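Local coordinates for protein Pcdhgc3 (Mus musculus, PDB 4ZI8) that probably mediates calcium-dependent cell adhesion as a clustered protocadherin whose first three extracellular cadherin domains make up this chain, and may help establish specific neuronal connections, at residues Val281-Ala286 / Thr295-Leu300; Ser275-Gly280 / His308-Gln313. All coordinates share one frame; numbering follows the deposited sequence.

Interaction 1: residues Val281-Ala286 / Thr295-Leu300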
loop_
_atom_site.group_PDB
_atom_site.type_symbol
_atom_site.label_atom_id
_atom_site.label_comp_id
_atom_site.label_asym_id
_atom_site.label_seq_id
_atom_site.Cartn_x
_atom_site.Cartn_y
_atom_site.Cartn_z
ATOM N N VAL B 281 -30.733 23.520 21.531
ATOM C CA VAL B 281 -30.122 22.509 22.388
ATOM C C VAL B 281 -28.746 23.012 22.864
ATOM O O VAL B 281 -28.372 22.795 24.020
ATOM C CB VAL B 281 -30.000 21.123 21.686
ATOM C CG1 VAL B 281 -29.258 21.241 20.363
ATOM C CG2 VAL B 281 -29.296 20.136 22.584
ATOM N N ARG B 282 -28.036 23.724 21.996
ATOM C CA ARG B 282 -26.701 24.237 22.289
ATOM C C ARG B 282 -26.720 25.417 23.228
ATOM O O ARG B 282 -25.696 25.766 23.823
ATOM C CB ARG B 282 -25.992 24.655 21.000
ATOM C CG ARG B 282 -25.410 23.492 20.239
ATOM C CD ARG B 282 -24.776 23.914 18.922
ATOM N NE ARG B 282 -24.181 22.759 18.250
ATOM C CZ ARG B 282 -24.854 21.882 17.504
ATOM N NH1 ARG B 282 -26.172 22.012 17.318
ATOM N NH2 ARG B 282 -24.202 20.864 16.944
ATOM N N GLU B 283 -27.880 26.059 23.339
ATOM C CA GLU B 283 -28.020 27.183 24.226
ATOM C C GLU B 283 -28.455 26.713 25.603
ATOM O O GLU B 283 -28.154 27.342 26.605
ATOM C CB GLU B 283 -29.011 28.188 23.639
ATOM C CG GLU B 283 -28.540 28.778 22.310
ATOM C CD GLU B 283 -27.378 29.738 22.487
ATOM O OE1 GLU B 283 -26.989 29.973 23.653
ATOM O OE2 GLU B 283 -26.854 30.271 21.476
ATOM N N LEU B 284 -29.157 25.597 25.660
ATOM C CA LEU B 284 -29.685 25.121 26.924
ATOM C C LEU B 284 -28.738 24.126 27.595
ATOM O O LEU B 284 -28.652 24.074 28.826
ATOM C CB LEU B 284 -31.064 24.495 26.708
ATOM C CG LEU B 284 -31.749 23.961 27.963
ATOM C CD1 LEU B 284 -31.825 25.046 29.050
ATOM C CD2 LEU B 284 -33.149 23.457 27.625
ATOM N N PHE B 285 -28.021 23.351 26.784
ATOM C CA PHE B 285 -27.100 22.351 27.301
ATOM C C PHE B 285 -25.682 22.582 26.786
ATOM O O PHE B 285 -25.472 23.296 25.805
ATOM C CB PHE B 285 -27.574 20.943 26.927
ATOM C CG PHE B 285 -28.916 20.598 27.495
ATOM C CD1 PHE B 285 -29.031 20.167 28.809
ATOM C CD2 PHE B 285 -30.063 20.730 26.727
ATOM C CE1 PHE B 285 -30.274 19.859 29.346
ATOM C CE2 PHE B 285 -31.316 20.431 27.250
ATOM C CZ PHE B 285 -31.425 19.998 28.565
ATOM N N ALA B 286 -24.712 21.980 27.473
ATOM C CA ALA B 286 -23.336 21.975 27.019
ATOM C C ALA B 286 -22.833 20.527 27.058
ATOM O O ALA B 286 -23.303 19.716 27.860
ATOM C CB ALA B 286 -22.480 22.872 27.865
ATOM N N THR B 295 -24.007 18.963 30.533
ATOM C CA THR B 295 -24.306 19.849 31.658
ATOM C C THR B 295 -25.428 20.837 31.295
ATOM O O THR B 295 -25.715 21.072 30.114
ATOM C CB THR B 295 -23.075 20.674 32.110
ATOM O OG1 THR B 295 -22.443 21.265 30.973
ATOM C CG2 THR B 295 -22.046 19.826 32.838
ATOM N N ILE B 296 -26.037 21.436 32.310
ATOM C CA ILE B 296 -26.960 22.542 32.091
ATOM C C ILE B 296 -26.174 23.758 31.702
ATOM O O ILE B 296 -25.147 24.072 32.312
ATOM C CB ILE B 296 -27.788 22.835 33.337
ATOM C CG1 ILE B 296 -28.643 21.615 33.654
ATOM C CG2 ILE B 296 -28.660 24.103 33.141
ATOM C CD1 ILE B 296 -29.681 21.319 32.561
ATOM N N LYS B 297 -26.643 24.441 30.677
ATOM C CA LYS B 297 -26.014 25.678 30.251
ATOM C C LYS B 297 -26.965 26.861 30.416
ATOM O O LYS B 297 -26.577 27.908 30.930
ATOM C CB LYS B 297 -25.563 25.553 28.792
ATOM C CG LYS B 297 -24.931 26.804 28.221
ATOM C CD LYS B 297 -24.462 26.570 26.786
ATOM C CE LYS B 297 -24.310 27.884 26.028
ATOM N NZ LYS B 297 -23.984 27.673 24.581
ATOM N N GLY B 298 -28.209 26.701 29.969
ATOM C CA GLY B 298 -29.189 27.775 30.046
ATOM C C GLY B 298 -30.051 27.636 31.286
ATOM O O GLY B 298 -29.587 27.162 32.320
ATOM N N ARG B 299 -31.306 28.069 31.212
ATOM C CA ARG B 299 -32.202 27.930 32.356
ATOM C C ARG B 299 -33.375 27.030 32.015
ATOM O O ARG B 299 -34.137 27.317 31.106
ATOM C CB ARG B 299 -32.720 29.289 32.826
ATOM C CG ARG B 299 -33.618 29.177 34.051
ATOM C CD ARG B 299 -34.223 30.516 34.438
ATOM N NE ARG B 299 -35.245 30.984 33.496
ATOM C CZ ARG B 299 -36.526 30.609 33.517
ATOM N NH1 ARG B 299 -36.956 29.740 34.424
ATOM N NH2 ARG B 299 -37.381 31.098 32.624
ATOM N N LEU B 300 -33.518 25.935 32.744
ATOM C CA LEU B 300 -34.685 25.080 32.583
ATOM C C LEU B 300 -35.920 25.801 33.092
ATOM O O LEU B 300 -35.825 26.712 33.905
ATOM C CB LEU B 300 -34.506 23.765 33.330
ATOM C CG LEU B 300 -33.312 22.891 32.920
ATOM C CD1 LEU B 300 -33.264 21.677 33.800
ATOM C CD2 LEU B 300 -33.430 22.469 31.479
HETATM O O HOH W 1 -20.536 19.560 29.824
#

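Interaction 2: residues Ser275-Gly280 / His308-Gln313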
loop_
_atom_site.group_PDB
_atom_site.type_symbol
_atom_site.label_atom_id
_atom_site.label_comp_id
_atom_site.label_asym_id
_atom_site.label_seq_id
_atom_site.Cartn_x
_atom_site.Cartn_y
_atom_site.Cartn_z
ATOM N N SER B 275 -27.046 16.160 14.615
ATOM C CA SER B 275 -27.867 16.972 13.715
ATOM C C SER B 275 -29.307 16.711 14.052
ATOM O O SER B 275 -30.210 17.440 13.664
ATOM C CB SER B 275 -27.609 16.615 12.247
ATOM O OG SER B 275 -27.905 15.234 12.011
ATOM N N HIS B 276 -29.486 15.610 14.758
ATOM C CA HIS B 276 -30.767 15.147 15.207
ATOM C C HIS B 276 -31.173 15.907 16.460
ATOM O O HIS B 276 -31.330 15.311 17.510
ATOM C CB HIS B 276 -30.697 13.635 15.481
ATOM C CG HIS B 276 -31.851 12.875 14.910
ATOM N ND1 HIS B 276 -32.011 12.675 13.555
ATOM C CD2 HIS B 276 -32.915 12.292 15.511
ATOM C CE1 HIS B 276 -33.123 11.991 13.346
ATOM N NE2 HIS B 276 -33.695 11.752 14.515
ATOM N N ASN B 277 -31.332 17.220 16.351
ATOM C CA ASN B 277 -31.676 18.040 17.500
ATOM C C ASN B 277 -32.444 19.267 17.100
ATOM O O ASN B 277 -32.304 19.759 15.985
ATOM C CB ASN B 277 -30.429 18.490 18.253
ATOM C CG ASN B 277 -29.911 17.449 19.189
ATOM O OD1 ASN B 277 -30.582 17.069 20.154
ATOM N ND2 ASN B 277 -28.698 16.973 18.922
ATOM N N ARG B 278 -33.240 19.780 18.026
ATOM C CA ARG B 278 -33.922 21.050 17.831
ATOM C C ARG B 278 -33.008 22.239 18.111
ATOM O O ARG B 278 -32.120 22.179 18.960
ATOM C CB ARG B 278 -35.161 21.138 18.733
ATOM C CG ARG B 278 -36.116 19.986 18.559
ATOM C CD ARG B 278 -37.405 20.201 19.299
ATOM N NE ARG B 278 -38.038 21.448 18.888
ATOM C CZ ARG B 278 -39.098 21.539 18.087
ATOM N NH1 ARG B 278 -39.668 20.448 17.598
ATOM N NH2 ARG B 278 -39.593 22.732 17.783
ATOM N N ALA B 279 -33.245 23.327 17.401
ATOM C CA ALA B 279 -32.568 24.579 17.698
ATOM C C ALA B 279 -32.697 24.924 19.181
ATOM O O ALA B 279 -33.780 24.840 19.763
ATOM C CB ALA B 279 -33.131 25.698 16.853
ATOM N N GLY B 280 -31.593 25.302 19.800
ATOM C CA GLY B 280 -31.671 25.730 21.177
ATOM C C GLY B 280 -30.997 24.718 22.060
ATOM O O GLY B 280 -30.720 25.004 23.236
ATOM N N HIS B 308 -36.856 17.281 27.761
ATOM C CA HIS B 308 -35.970 17.583 26.639
ATOM C C HIS B 308 -35.394 16.283 26.088
ATOM O O HIS B 308 -34.974 15.421 26.866
ATOM C CB HIS B 308 -34.846 18.534 27.077
ATOM C CG HIS B 308 -35.338 19.849 27.604
ATOM N ND1 HIS B 308 -35.666 20.908 26.783
ATOM C CD2 HIS B 308 -35.572 20.268 28.873
ATOM C CE1 HIS B 308 -36.095 21.918 27.525
ATOM N NE2 HIS B 308 -36.035 21.558 28.794
ATOM N N GLU B 309 -35.421 16.124 24.763
ATOM C CA GLU B 309 -34.798 14.987 24.085
ATOM C C GLU B 309 -33.513 15.430 23.414
ATOM O O GLU B 309 -33.554 16.214 22.484
ATOM C CB GLU B 309 -35.708 14.392 23.017
ATOM C CG GLU B 309 -36.919 13.681 23.514
ATOM C CD GLU B 309 -37.456 12.678 22.492
ATOM O OE1 GLU B 309 -36.629 12.016 21.800
ATOM O OE2 GLU B 309 -38.703 12.561 22.390
ATOM N N ILE B 310 -32.384 14.926 23.862
ATOM C CA ILE B 310 -31.116 15.365 23.320
ATOM C C ILE B 310 -30.388 14.212 22.637
ATOM O O ILE B 310 -30.140 13.181 23.251
ATOM C CB ILE B 310 -30.216 15.912 24.406
ATOM C CG1 ILE B 310 -30.931 17.031 25.154
ATOM C CG2 ILE B 310 -28.889 16.378 23.816
ATOM C CD1 ILE B 310 -30.400 17.136 26.524
ATOM N N TYR B 311 -30.030 14.384 21.380
ATOM C CA TYR B 311 -29.307 13.329 20.696
ATOM C C TYR B 311 -27.829 13.680 20.673
ATOM O O TYR B 311 -27.441 14.825 20.403
ATOM C CB TYR B 311 -29.820 13.107 19.277
ATOM C CG TYR B 311 -31.189 12.498 19.199
ATOM C CD1 TYR B 311 -32.318 13.267 19.416
ATOM C CD2 TYR B 311 -31.355 11.163 18.882
ATOM C CE1 TYR B 311 -33.585 12.724 19.329
ATOM C CE2 TYR B 311 -32.618 10.608 18.789
ATOM C CZ TYR B 311 -33.729 11.395 19.017
ATOM O OH TYR B 311 -34.998 10.863 18.933
ATOM N N ILE B 312 -27.012 12.702 20.997
ATOM C CA ILE B 312 -25.588 12.940 21.065
ATOM C C ILE B 312 -24.907 11.982 20.076
ATOM O O ILE B 312 -25.339 10.845 19.893
ATOM C CB ILE B 312 -25.076 12.762 22.493
ATOM C CG1 ILE B 312 -25.669 13.876 23.388
ATOM C CG2 ILE B 312 -23.540 12.772 22.543
ATOM C CD1 ILE B 312 -25.216 13.815 24.825
ATOM N N GLN B 313 -23.862 12.462 19.426
ATOM C CA GLN B 313 -23.222 11.687 18.400
ATOM C C GLN B 313 -21.810 11.404 18.865
ATOM O O GLN B 313 -21.190 12.265 19.496
ATOM C CB GLN B 313 -23.247 12.455 17.090
ATOM C CG GLN B 313 -22.320 11.915 16.043
ATOM C CD GLN B 313 -22.276 12.812 14.827
ATOM O OE1 GLN B 313 -23.060 12.641 13.897
ATOM N NE2 GLN B 313 -21.368 13.784 14.835
HETATM O O HOH W 2 -25.615 13.866 13.843
HETATM O O HOH W 3 -32.953 18.471 20.468
#

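Interaction 1: residues Val281-Ala286 / Thr295-Leu300
Lys297 sets off with CG anti to its own nitrogen (chi1 178°) and stays extended beyond it, which carries the chain back along the last turn of helix 281-284 to Arg282 O. Leu284, also with a trans first torsion, sends its branches to Leu300. On the lysine, CG brushes Glu283 O, CD packs against Phe285 O, and NZ donates to Arg282 O at 2.7 Å; its salt bridge to Glu283 OE1 is long, 3.9 Å from NZ. Leu284 O is gripped twice from one face of its carbonyl plane, by Lys297 N (2.8 Å) and Gly298 N (2.9 Å). Both donors stand well out of that plane, Lys297 N by 38° and Gly298 N by 46°, so neither sits on a lone pair. A CB on Gly298 would run into Glu283 O, consistent with glycine there. The leucines cross at about a right angle, Leu284 CD1 lying 3.9 Å from Leu300 CD2, while Leu284 CG covers one face of the Phe285 ring near its rim. With an alanine in place of Leu284, Leu300 CD2 would probably lose its leucine partner and part of the Phe285 ring face its cover. Phe285 CE1 meets Ile296 CD1 at 3.6 Å although their side chains diverge as a non-hydrogen-bonded pair. Ala286 and Thr295 form the next, hydrogen-bonded pair: Ala286 N to Thr295 O, 3.0 Å, and Thr295 N to Ala286 O, 2.9 Å. This antiparallel ladder belongs to the beta hairpin of strands 285-287 and 293-296, at one edge of a sheet in the Greek-key sandwich of a cadherin domain.

Interaction 2: residues Ser275-Gly280 / His308-Gln313
Tyr311 lies against His276 along most of its length. Its CB lies 3.2 Å from His276 O, and CG is near both His276 O and His276 CB. CD1 comes closest to the carbonyl, 3.0 Å from His276 O. Farther out, CE2 and CZ both lie 3.7 Å from His276 CD2, which sits over the centre of the tyrosine ring. The imidazole thus turns an edge to the face of Tyr311, a T-shaped stack with planes at 74° and centroids 4.8 Å apart. His276 ND1 bonds Thr90 of the second subunit, whose Leu91 also packs on both residues.

Next to the stack, the Asn277 amide binds the strand as a backbone peptide would. Tyr311 N donates to Asn277 OD1 (3.0 Å, 172°), and Asn277 ND2 donates to Tyr311 O (2.9 Å, 171°), the acceptor Tyr311 O lying in the plane of the Asn277 amide. Two bonds fix the amide's rotation, and Gly274 O takes a further one from ND2. A water bridges Asn277 OD1, Arg278 N and Glu309 O. The asparagine side chain thereby prolongs the pairing of strand 269-273 with strand 307-316 past that edge strand's end, in the second sheet of the cadherin sandwich.

Overall arrangement
Interaction 1 is nested in the chain between the two segments of interaction 2, and their centres lie 11 Å apart. They represent the two sheets of one cadherin sandwich, facing each other: Phe285 CE2 meets Ile310 CD1 at 3.5 Å in the hydrophobic core, and Leu284 CD2 packs on His308 CE1 at 3.3 Å, nearer the surface. Gly280, the N-cap of helix 281-284, marks where segment 275-280 hands over to interaction 1. Their outward neighbours differ. Leu300 lies about 5 Å, side chain to side chain, from Glu245, which binds calcium in another structure of this protein but carries none here; segment 275-280 meets the second subunit instead.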